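Local coordinates for minor structural protein 5 (Lactococcus phage Tuc2009, PDB 5E7T) that is a minor structural protein of the phage particle and, with a domain resembling carbohydrate-binding modules, probably helps the virus attach to its host cell, at residues B[92-97]-B[171-176]; B[64-69]-B[158-163]; B[42-47]-B[69-74]. All coordinates share one frame; numbering follows the deposited sequence.

Interaction 1 of 3, residues B[92-97]-B[171-176]; sequences VMFTSW and GSFTIR
Phe-94, Trp-97, Phe-173 and Ile-175 meet on one face of an antiparallel strand pair, and the three rings form an aromatic cluster. Ile-175 lies alongside Phe-94 and sets CG1 over one face of its ring, a CH-pi contact with CG1 4.2 Å from the ring centroid. Its terminal CD1 reaches both CZ of Phe-94 and CG2 of Val-92, at 3.7 Å each. Phe-173 comes to the edge of the same Phe-94 ring, CD1 being 3.8 Å from CE2, with the two planes inclined at 59°. Trp-97 lies next to Phe-173 in another way: its six-membered ring is nearly parallel to the phenyl ring but slid aside, so that CE3 approaches CB of Phe-173 at 3.5 Å and overlap is slight. Phe-173 reaches both partners with CG placed between its backbone N and carbonyl carbon (chi1 60°).

Met-93, Thr-174 and Arg-176 point to the other face. There, Thr-95 lays CG2 over one face of the Arg-176 guanidinium, 3.7 Å from NE, while the extended Met-93 runs beside the arginine. A salt bridge from Arg-176 NE to Glu-55 further fixes that group.

The backbones set this pattern. Met-93 and Arg-176 exchange two hydrogen bonds; Thr-95 N then donates to Thr-174 O, and Thr-174 N to Ser-96 O at 2.9 Å. A beta bulge between Phe-94 and Ser-96 adds one residue, and so brings Trp-97 out on the same face as Phe-94.

Within the five-stranded sheet, strand 171-184 is bordered by strand 85-98 and, on its other edge, by strand 53-60. The aromatic face is turned towards strand 104-114 of the second sheet, where Phe-108 meets both Phe-94 and Phe-173.

Interaction 2 of 3, residues B[64-69]-B[158-163]; sequences WVNKDL and QAILNV
Backbone hydrogen bonds join Val-65 to Val-163 and Lys-67 to Leu-161, two bonds for each antiparallel pair. The straightest are Val-65 N to Val-163 O, 2.8 Å long with 178° at the hydrogen, and Leu-161 N to Lys-67 O. A fifth, Leu-69 N to Ala-159 O at 2.9 Å, continues the ladder just beyond the end of the first strand.

The bridging water belongs to this same end. It donates to Asp-68 OD1 and accepts from Ala-159 N, each at 3.0 Å, thereby joining the carboxylate to the second strand. Asp-68 holds CG anti to the backbone N (chi1 -178°), and OD1 also accepts a hydrogen bond from Gly-70 N, so one oxygen serves both the following turn and the water.

Strand 63-68 is an outer strand of the four-stranded sheet of a beta-sandwich, and strand 157-166 is its neighbour. Leu-161 and Val-163 direct their side chains to the sandwich interior, where both touch Met-58 of the opposing sheet. Leu-69 crosses Leu-161 at an angle, CD2 4.0 Å from CB, and its CD1 lies against the carbonyl carbon of Ile-160. Val-65 CB approaches Val-163 CG1 more loosely, at 4.3 Å.

On the face of the sheet carrying Asn-66, Ile-160 and Asn-162, polar groups mingle with aliphatic ones. Asn-66 OD1 sits 3.9 Å from Ile-160 CG2, and the Asn-66 side chain crosses that of Asn-162 obliquely, the amide planes turned 28° apart. Val-163 O lies near the plane of the Trp-64 ring, at its edge. The indole also meets Phe-166 edge-to-face, and a bound sulfate ion, probably from the crystallisation liquor, lies close by.

Interaction 3 of 3, residues B[42-47]-B[69-74]; sequences FFKNFD and LGEGFS
Phe-42 faces Leu-69 and Gly-72 across two loops and has the largest share of the contact on its segment. At its root, CB lies 4.0 Å from CA of Gly-72, a residue that brings no side chain between the two backbones. A chi1 of -169° turns the ring away from the backbone N and lays it alongside Leu-69, both side chains pointing the same way. CD1 rests over the centre of the neighbouring Phe-43 ring. Farther out, CE1 meets Leu-69 CD2 at 4.1 Å and CE2 meets CD1 of the same leucine at 4.0 Å. CZ, at the tip, is 3.9 Å from that CD1. Both leucine methyls lie on the same side of the ring, near its far end, and CD2 stands over that face, a CH-pi contact 17° off the ring normal. Gly-72 O approaches the ring at its edge.

The same CD2 methyl touches Phe-46, this time close to the ring plane, 4.0 Å from CE1. Phe-46 is brought there by the type I turn from Phe-43 to Phe-46, and Phe-43 places CD1 over the centre of its ring. On the other side of the contact, a short 3-10 segment at 70-72 is closed by a hydrogen bond from Gly-72 N to Leu-69 O. Val-32 bonds through its backbone to both Phe-42 and Gly-72 and so connects the two loops.

Towards solvent, Lys-44 crosses Glu-71 with its aliphatic CG and CD near the carboxylate. The charged ends stay apart, NZ being 5.2 Å from OE1, and Lys-44 NZ instead makes a salt bridge with Glu-40. Attraction between the lysine and Glu-71 is therefore probably modest, and the direct contact is mainly apolar, with leucine methyls against aromatic rings and Phe-42 against the Gly-72 backbone.

How the interactions relate
All three interactions lie in the BppA-family domain. Interaction 1 belongs to the five-stranded sheet and interaction 2 to the four-stranded one, their centres about 15 Å apart; they touch where Phe-173 meets Val-163 between the sheets. Interaction 3, centred about 10 Å from interaction 2, joins two loops that pack against strands of both sheets and shares Leu-69 with interaction 2; its centre lies about 18 Å from that of interaction 1. Along the chain, interaction 3 closes before interaction 1 opens, whereas interaction 2 interleaves with both. Strands 63-68 and 85-98 are consecutive, as are 157-166 and 171-184, so at each of these two steps the chain passes from one sheet to the other, knitting the layers together.

Interaction 1 of 3, residues B[92-97]-B[171-176]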
loop_
_atom_site.group_PDB
_atom_site.type_symbol
_atom_site.label_atom_id
_atom_site.label_comp_id
_atom_site.label_asym_id
_atom_site.label_seq_id
_atom_site.Cartn_x
_atom_site.Cartn_y
_atom_site.Cartn_z
ATOM N N VAL B 92 -39.222 27.749 41.806
ATOM C CA VAL B 92 -39.934 26.541 42.174
ATOM C C VAL B 92 -41.457 26.774 42.251
ATOM O O VAL B 92 -41.897 27.839 42.696
ATOM C CB VAL B 92 -39.266 26.053 43.484
ATOM C CG1 VAL B 92 -40.230 25.880 44.641
ATOM C CG2 VAL B 92 -38.443 24.809 43.237
ATOM N N MET B 93 -42.252 25.805 41.776
ATOM C CA MET B 93 -43.710 25.930 41.789
ATOM C C MET B 93 -44.379 24.639 42.158
ATOM O O MET B 93 -44.061 23.604 41.582
ATOM C CB MET B 93 -44.232 26.431 40.447
ATOM C CG MET B 93 -45.708 26.281 40.258
ATOM S SD MET B 93 -46.242 27.445 39.027
ATOM C CE MET B 93 -47.643 26.684 38.559
ATOM N N PHE B 94 -45.320 24.703 43.104
ATOM C CA PHE B 94 -46.032 23.517 43.525
ATOM C C PHE B 94 -47.402 23.595 42.937
ATOM O O PHE B 94 -48.162 24.513 43.269
ATOM C CB PHE B 94 -46.072 23.408 45.058
ATOM C CG PHE B 94 -44.718 23.179 45.688
ATOM C CD1 PHE B 94 -43.836 24.241 45.895
ATOM C CD2 PHE B 94 -44.320 21.904 46.073
ATOM C CE1 PHE B 94 -42.601 24.031 46.505
ATOM C CE2 PHE B 94 -43.073 21.697 46.654
ATOM C CZ PHE B 94 -42.226 22.762 46.873
ATOM N N THR B 95 -47.708 22.651 42.032
ATOM C CA THR B 95 -48.994 22.600 41.350
ATOM C C THR B 95 -49.998 21.717 42.082
ATOM O O THR B 95 -51.207 21.821 41.841
ATOM C CB THR B 95 -48.803 22.212 39.902
ATOM O OG1 THR B 95 -48.362 20.868 39.828
ATOM C CG2 THR B 95 -47.802 23.076 39.210
ATOM N N SER B 96 -49.501 20.854 42.973
ATOM C CA SER B 96 -50.297 19.908 43.759
ATOM C C SER B 96 -49.549 19.592 45.031
ATOM O O SER B 96 -48.344 19.359 44.975
ATOM C CB SER B 96 -50.539 18.628 42.956
ATOM O OG SER B 96 -50.629 17.462 43.757
ATOM N N TRP B 97 -50.243 19.584 46.170
ATOM C CA TRP B 97 -49.636 19.278 47.468
ATOM C C TRP B 97 -50.608 18.414 48.285
ATOM O O TRP B 97 -51.534 18.938 48.899
ATOM C CB TRP B 97 -49.233 20.575 48.196
ATOM C CG TRP B 97 -48.626 20.369 49.554
ATOM C CD1 TRP B 97 -49.282 20.326 50.744
ATOM C CD2 TRP B 97 -47.233 20.191 49.855
ATOM N NE1 TRP B 97 -48.393 20.064 51.764
ATOM C CE2 TRP B 97 -47.128 19.987 51.246
ATOM C CE3 TRP B 97 -46.067 20.152 49.078
ATOM C CZ2 TRP B 97 -45.903 19.812 51.883
ATOM C CZ3 TRP B 97 -44.855 19.961 49.707
ATOM C CH2 TRP B 97 -44.779 19.790 51.096
ATOM N N GLY B 171 -47.774 10.655 51.427
ATOM C CA GLY B 171 -47.682 12.054 51.063
ATOM C C GLY B 171 -47.134 12.152 49.665
ATOM O O GLY B 171 -46.301 11.329 49.261
ATOM N N SER B 172 -47.595 13.160 48.922
ATOM C CA SER B 172 -47.127 13.434 47.553
ATOM C C SER B 172 -47.292 14.901 47.177
ATOM O O SER B 172 -48.113 15.606 47.759
ATOM C CB SER B 172 -47.828 12.541 46.528
ATOM O OG SER B 172 -49.233 12.587 46.710
ATOM N N PHE B 173 -46.491 15.359 46.223
ATOM C CA PHE B 173 -46.585 16.703 45.670
ATOM C C PHE B 173 -46.042 16.711 44.250
ATOM O O PHE B 173 -45.352 15.775 43.853
ATOM C CB PHE B 173 -45.912 17.785 46.557
ATOM C CG PHE B 173 -44.438 17.614 46.832
ATOM C CD1 PHE B 173 -43.488 18.033 45.906
ATOM C CD2 PHE B 173 -43.998 17.030 48.014
ATOM C CE1 PHE B 173 -42.129 17.849 46.152
ATOM C CE2 PHE B 173 -42.639 16.831 48.252
ATOM C CZ PHE B 173 -41.717 17.240 47.321
ATOM N N THR B 174 -46.368 17.754 43.487
ATOM C CA THR B 174 -45.860 17.938 42.136
ATOM C C THR B 174 -45.205 19.280 42.152
ATOM O O THR B 174 -45.787 20.238 42.658
ATOM C CB THR B 174 -46.953 17.781 41.111
ATOM O OG1 THR B 174 -47.658 16.559 41.381
ATOM C CG2 THR B 174 -46.410 17.766 39.725
ATOM N N ILE B 175 -43.953 19.324 41.704
ATOM C CA ILE B 175 -43.100 20.506 41.721
ATOM C C ILE B 175 -42.544 20.787 40.349
ATOM O O ILE B 175 -42.198 19.862 39.612
ATOM C CB ILE B 175 -41.975 20.360 42.793
ATOM C CG1 ILE B 175 -41.204 21.689 43.018
ATOM C CG2 ILE B 175 -41.029 19.180 42.506
ATOM C CD1 ILE B 175 -40.089 21.654 44.078
ATOM N N ARG B 176 -42.459 22.068 40.010
ATOM C CA ARG B 176 -41.882 22.537 38.771
ATOM C C ARG B 176 -40.605 23.256 39.134
ATOM O O ARG B 176 -40.599 24.027 40.093
ATOM C CB ARG B 176 -42.854 23.434 38.035
ATOM C CG ARG B 176 -43.964 22.621 37.418
ATOM C CD ARG B 176 -44.973 23.498 36.754
ATOM N NE ARG B 176 -45.967 22.710 36.037
ATOM C CZ ARG B 176 -46.946 23.242 35.316
ATOM N NH1 ARG B 176 -47.052 24.559 35.199
ATOM N NH2 ARG B 176 -47.821 22.462 34.698
#

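Interaction 2 of 3, residues B[64-69]-B[158-163]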
loop_
_atom_site.group_PDB
_atom_site.type_symbol
_atom_site.label_atom_id
_atom_site.label_comp_id
_atom_site.label_asym_id
_atom_site.label_seq_id
_atom_site.Cartn_x
_atom_site.Cartn_y
_atom_site.Cartn_z
ATOM N N TRP B 64 -37.883 7.875 52.171
ATOM C CA TRP B 64 -37.088 8.905 51.552
ATOM C C TRP B 64 -37.290 8.691 50.065
ATOM O O TRP B 64 -37.216 7.553 49.583
ATOM C CB TRP B 64 -35.625 8.743 51.916
ATOM C CG TRP B 64 -35.368 8.914 53.378
ATOM C CD1 TRP B 64 -35.025 7.939 54.278
ATOM C CD2 TRP B 64 -35.472 10.130 54.119
ATOM N NE1 TRP B 64 -34.865 8.491 55.533
ATOM C CE2 TRP B 64 -35.141 9.836 55.462
ATOM C CE3 TRP B 64 -35.744 11.450 53.768
ATOM C CZ2 TRP B 64 -35.138 10.813 56.459
ATOM C CZ3 TRP B 64 -35.754 12.408 54.759
ATOM C CH2 TRP B 64 -35.447 12.090 56.086
ATOM N N VAL B 65 -37.626 9.764 49.351
ATOM C CA VAL B 65 -37.845 9.735 47.910
ATOM C C VAL B 65 -36.794 10.664 47.329
ATOM O O VAL B 65 -36.677 11.799 47.790
ATOM C CB VAL B 65 -39.283 10.202 47.529
ATOM C CG1 VAL B 65 -39.528 10.121 46.020
ATOM C CG2 VAL B 65 -40.340 9.413 48.290
ATOM N N ASN B 66 -36.019 10.198 46.347
ATOM C CA ASN B 66 -35.062 11.078 45.692
ATOM C C ASN B 66 -35.025 10.880 44.175
ATOM O O ASN B 66 -35.540 9.877 43.665
ATOM C CB ASN B 66 -33.675 10.997 46.322
ATOM C CG ASN B 66 -32.915 9.733 46.074
ATOM O OD1 ASN B 66 -32.385 9.503 44.985
ATOM N ND2 ASN B 66 -32.761 8.936 47.118
ATOM N N LYS B 67 -34.484 11.878 43.457
ATOM C CA LYS B 67 -34.279 11.865 42.005
ATOM C C LYS B 67 -32.835 12.322 41.837
ATOM O O LYS B 67 -32.450 13.313 42.447
ATOM C CB LYS B 67 -35.265 12.793 41.251
ATOM C CG LYS B 67 -36.763 12.499 41.471
ATOM C CD LYS B 67 -37.250 11.157 40.913
ATOM C CE LYS B 67 -38.446 10.604 41.655
ATOM N NZ LYS B 67 -39.573 10.284 40.735
ATOM N N ASP B 68 -32.012 11.557 41.118
ATOM C CA ASP B 68 -30.601 11.892 40.937
ATOM C C ASP B 68 -30.411 13.127 40.061
ATOM O O ASP B 68 -30.932 13.179 38.928
ATOM C CB ASP B 68 -29.812 10.684 40.396
ATOM C CG ASP B 68 -28.320 10.886 40.198
ATOM O OD1 ASP B 68 -27.729 11.719 40.915
ATOM O OD2 ASP B 68 -27.736 10.186 39.337
ATOM N N LEU B 69 -29.680 14.132 40.614
ATOM C CA LEU B 69 -29.354 15.395 39.942
ATOM C C LEU B 69 -27.894 15.392 39.484
ATOM O O LEU B 69 -27.420 16.387 38.935
ATOM C CB LEU B 69 -29.564 16.600 40.862
ATOM C CG LEU B 69 -30.913 16.835 41.557
ATOM C CD1 LEU B 69 -30.844 18.086 42.375
ATOM C CD2 LEU B 69 -32.054 16.980 40.556
ATOM N N GLN B 158 -22.531 12.533 45.959
ATOM C CA GLN B 158 -23.791 12.408 45.221
ATOM C C GLN B 158 -24.471 13.764 45.149
ATOM O O GLN B 158 -24.158 14.638 45.957
ATOM C CB GLN B 158 -24.730 11.371 45.856
ATOM C CG GLN B 158 -25.491 11.851 47.092
ATOM C CD GLN B 158 -26.487 10.838 47.599
ATOM O OE1 GLN B 158 -26.752 9.801 46.982
ATOM N NE2 GLN B 158 -27.082 11.129 48.733
ATOM N N ALA B 159 -25.402 13.934 44.187
ATOM C CA ALA B 159 -26.207 15.147 44.011
ATOM C C ALA B 159 -27.637 14.691 43.849
ATOM O O ALA B 159 -27.934 13.969 42.896
ATOM C CB ALA B 159 -25.766 15.912 42.786
ATOM N N ILE B 160 -28.514 15.032 44.817
ATOM C CA ILE B 160 -29.906 14.587 44.758
ATOM C C ILE B 160 -30.916 15.658 45.122
ATOM O O ILE B 160 -30.616 16.598 45.870
ATOM C CB ILE B 160 -30.148 13.310 45.621
ATOM C CG1 ILE B 160 -29.781 13.515 47.100
ATOM C CG2 ILE B 160 -29.467 12.096 45.044
ATOM C CD1 ILE B 160 -30.304 12.511 48.014
ATOM N N LEU B 161 -32.142 15.468 44.620
ATOM C CA LEU B 161 -33.325 16.210 45.010
ATOM C C LEU B 161 -33.993 15.176 45.913
ATOM O O LEU B 161 -34.377 14.100 45.425
ATOM C CB LEU B 161 -34.236 16.560 43.824
ATOM C CG LEU B 161 -35.677 16.942 44.176
ATOM C CD1 LEU B 161 -35.749 18.223 44.933
ATOM C CD2 LEU B 161 -36.517 17.059 42.945
ATOM N N ASN B 162 -34.082 15.473 47.224
ATOM C CA ASN B 162 -34.631 14.571 48.217
ATOM C C ASN B 162 -35.777 15.177 49.001
ATOM O O ASN B 162 -35.824 16.393 49.196
ATOM C CB ASN B 162 -33.511 14.202 49.167
ATOM C CG ASN B 162 -33.813 13.125 50.168
ATOM O OD1 ASN B 162 -34.110 13.412 51.334
ATOM N ND2 ASN B 162 -33.638 11.865 49.762
ATOM N N VAL B 163 -36.687 14.310 49.476
ATOM C CA VAL B 163 -37.812 14.596 50.370
ATOM C C VAL B 163 -38.129 13.316 51.140
ATOM O O VAL B 163 -37.922 12.222 50.612
ATOM C CB VAL B 163 -39.062 15.227 49.704
ATOM C CG1 VAL B 163 -39.789 14.240 48.819
ATOM C CG2 VAL B 163 -40.018 15.807 50.752
HETATM O O HOH W 1 -25.077 11.609 42.271
#

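Interaction 3 of 3, residues B[42-47]-B[69-74]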
loop_
_atom_site.group_PDB
_atom_site.type_symbol
_atom_site.label_atom_id
_atom_site.label_comp_id
_atom_site.label_asym_id
_atom_site.label_seq_id
_atom_site.Cartn_x
_atom_site.Cartn_y
_atom_site.Cartn_z
ATOM N N PHE B 42 -29.516 18.185 34.400
ATOM C CA PHE B 42 -30.188 18.407 35.684
ATOM C C PHE B 42 -31.575 17.754 35.686
ATOM O O PHE B 42 -31.967 17.159 36.689
ATOM C CB PHE B 42 -30.318 19.918 35.974
ATOM C CG PHE B 42 -30.748 20.294 37.382
ATOM C CD1 PHE B 42 -32.095 20.389 37.715
ATOM C CD2 PHE B 42 -29.804 20.610 38.357
ATOM C CE1 PHE B 42 -32.488 20.752 39.003
ATOM C CE2 PHE B 42 -30.201 20.972 39.645
ATOM C CZ PHE B 42 -31.539 21.042 39.955
ATOM N N PHE B 43 -32.289 17.820 34.544
ATOM C CA PHE B 43 -33.654 17.311 34.443
ATOM C C PHE B 43 -33.748 15.876 33.971
ATOM O O PHE B 43 -34.852 15.383 33.709
ATOM C CB PHE B 43 -34.506 18.249 33.585
ATOM C CG PHE B 43 -34.564 19.649 34.163
ATOM C CD1 PHE B 43 -35.418 19.951 35.220
ATOM C CD2 PHE B 43 -33.731 20.653 33.685
ATOM C CE1 PHE B 43 -35.474 21.242 35.749
ATOM C CE2 PHE B 43 -33.783 21.943 34.226
ATOM C CZ PHE B 43 -34.653 22.227 35.254
ATOM N N LYS B 44 -32.613 15.171 33.947
ATOM C CA LYS B 44 -32.577 13.778 33.503
ATOM C C LYS B 44 -33.610 12.880 34.193
ATOM O O LYS B 44 -34.213 12.073 33.508
ATOM C CB LYS B 44 -31.155 13.194 33.631
ATOM C CG LYS B 44 -31.010 11.740 33.208
ATOM C CD LYS B 44 -30.873 11.558 31.698
ATOM C CE LYS B 44 -30.989 10.116 31.279
ATOM N NZ LYS B 44 -30.886 9.978 29.804
ATOM N N ASN B 45 -33.845 13.040 35.514
ATOM C CA ASN B 45 -34.758 12.171 36.256
ATOM C C ASN B 45 -36.026 12.865 36.758
ATOM O O ASN B 45 -36.696 12.366 37.670
ATOM C CB ASN B 45 -34.025 11.444 37.372
ATOM C CG ASN B 45 -32.910 10.574 36.851
ATOM O OD1 ASN B 45 -31.720 10.881 36.995
ATOM N ND2 ASN B 45 -33.266 9.506 36.166
ATOM N N PHE B 46 -36.424 13.953 36.085
ATOM C CA PHE B 46 -37.708 14.618 36.332
ATOM C C PHE B 46 -38.752 13.821 35.504
ATOM O O PHE B 46 -38.353 13.033 34.646
ATOM C CB PHE B 46 -37.641 16.089 35.903
ATOM C CG PHE B 46 -37.112 17.006 36.987
ATOM C CD1 PHE B 46 -35.785 16.933 37.399
ATOM C CD2 PHE B 46 -37.931 17.957 37.574
ATOM C CE1 PHE B 46 -35.301 17.777 38.393
ATOM C CE2 PHE B 46 -37.444 18.794 38.572
ATOM C CZ PHE B 46 -36.134 18.697 38.974
ATOM N N ASP B 47 -40.054 13.951 35.783
ATOM C CA ASP B 47 -41.037 13.185 35.023
ATOM C C ASP B 47 -41.129 13.683 33.567
ATOM O O ASP B 47 -41.253 12.865 32.648
ATOM C CB ASP B 47 -42.398 13.146 35.723
ATOM C CG ASP B 47 -42.424 12.582 37.136
ATOM O OD1 ASP B 47 -41.540 11.736 37.466
ATOM O OD2 ASP B 47 -43.354 12.953 37.906
ATOM N N LEU B 69 -29.680 14.132 40.614
ATOM C CA LEU B 69 -29.354 15.395 39.942
ATOM C C LEU B 69 -27.894 15.392 39.484
ATOM O O LEU B 69 -27.420 16.387 38.935
ATOM C CB LEU B 69 -29.564 16.600 40.862
ATOM C CG LEU B 69 -30.913 16.835 41.557
ATOM C CD1 LEU B 69 -30.844 18.086 42.375
ATOM C CD2 LEU B 69 -32.054 16.980 40.556
ATOM N N GLY B 70 -27.200 14.276 39.707
ATOM C CA GLY B 70 -25.781 14.121 39.409
ATOM C C GLY B 70 -25.343 14.525 38.019
ATOM O O GLY B 70 -24.241 15.053 37.848
ATOM N N GLU B 71 -26.203 14.294 37.024
ATOM C CA GLU B 71 -25.895 14.567 35.627
ATOM C C GLU B 71 -26.052 16.036 35.269
ATOM O O GLU B 71 -25.799 16.431 34.129
ATOM C CB GLU B 71 -26.739 13.667 34.721
ATOM C CG GLU B 71 -26.098 12.323 34.430
ATOM C CD GLU B 71 -26.731 11.596 33.258
ATOM O OE1 GLU B 71 -27.223 10.460 33.462
ATOM O OE2 GLU B 71 -26.771 12.175 32.144
ATOM N N GLY B 72 -26.458 16.832 36.249
ATOM C CA GLY B 72 -26.661 18.260 36.078
ATOM C C GLY B 72 -25.618 19.127 36.731
ATOM O O GLY B 72 -25.792 20.338 36.776
ATOM N N PHE B 73 -24.538 18.530 37.256
ATOM C CA PHE B 73 -23.445 19.280 37.878
ATOM C C PHE B 73 -22.206 19.166 37.001
ATOM O O PHE B 73 -21.715 18.067 36.776
ATOM C CB PHE B 73 -23.201 18.862 39.332
ATOM C CG PHE B 73 -24.223 19.399 40.313
ATOM C CD1 PHE B 73 -25.404 18.715 40.555
ATOM C CD2 PHE B 73 -23.985 20.572 41.019
ATOM C CE1 PHE B 73 -26.342 19.202 41.471
ATOM C CE2 PHE B 73 -24.915 21.053 41.946
ATOM C CZ PHE B 73 -26.101 20.374 42.150
ATOM N N SER B 74 -21.782 20.308 36.417
ATOM C CA SER B 74 -20.657 20.445 35.494
ATOM C C SER B 74 -19.427 19.672 35.952
ATOM O O SER B 74 -18.821 18.922 35.165
ATOM C CB SER B 74 -20.276 21.912 35.358
ATOM O OG SER B 74 -20.301 22.318 34.003
#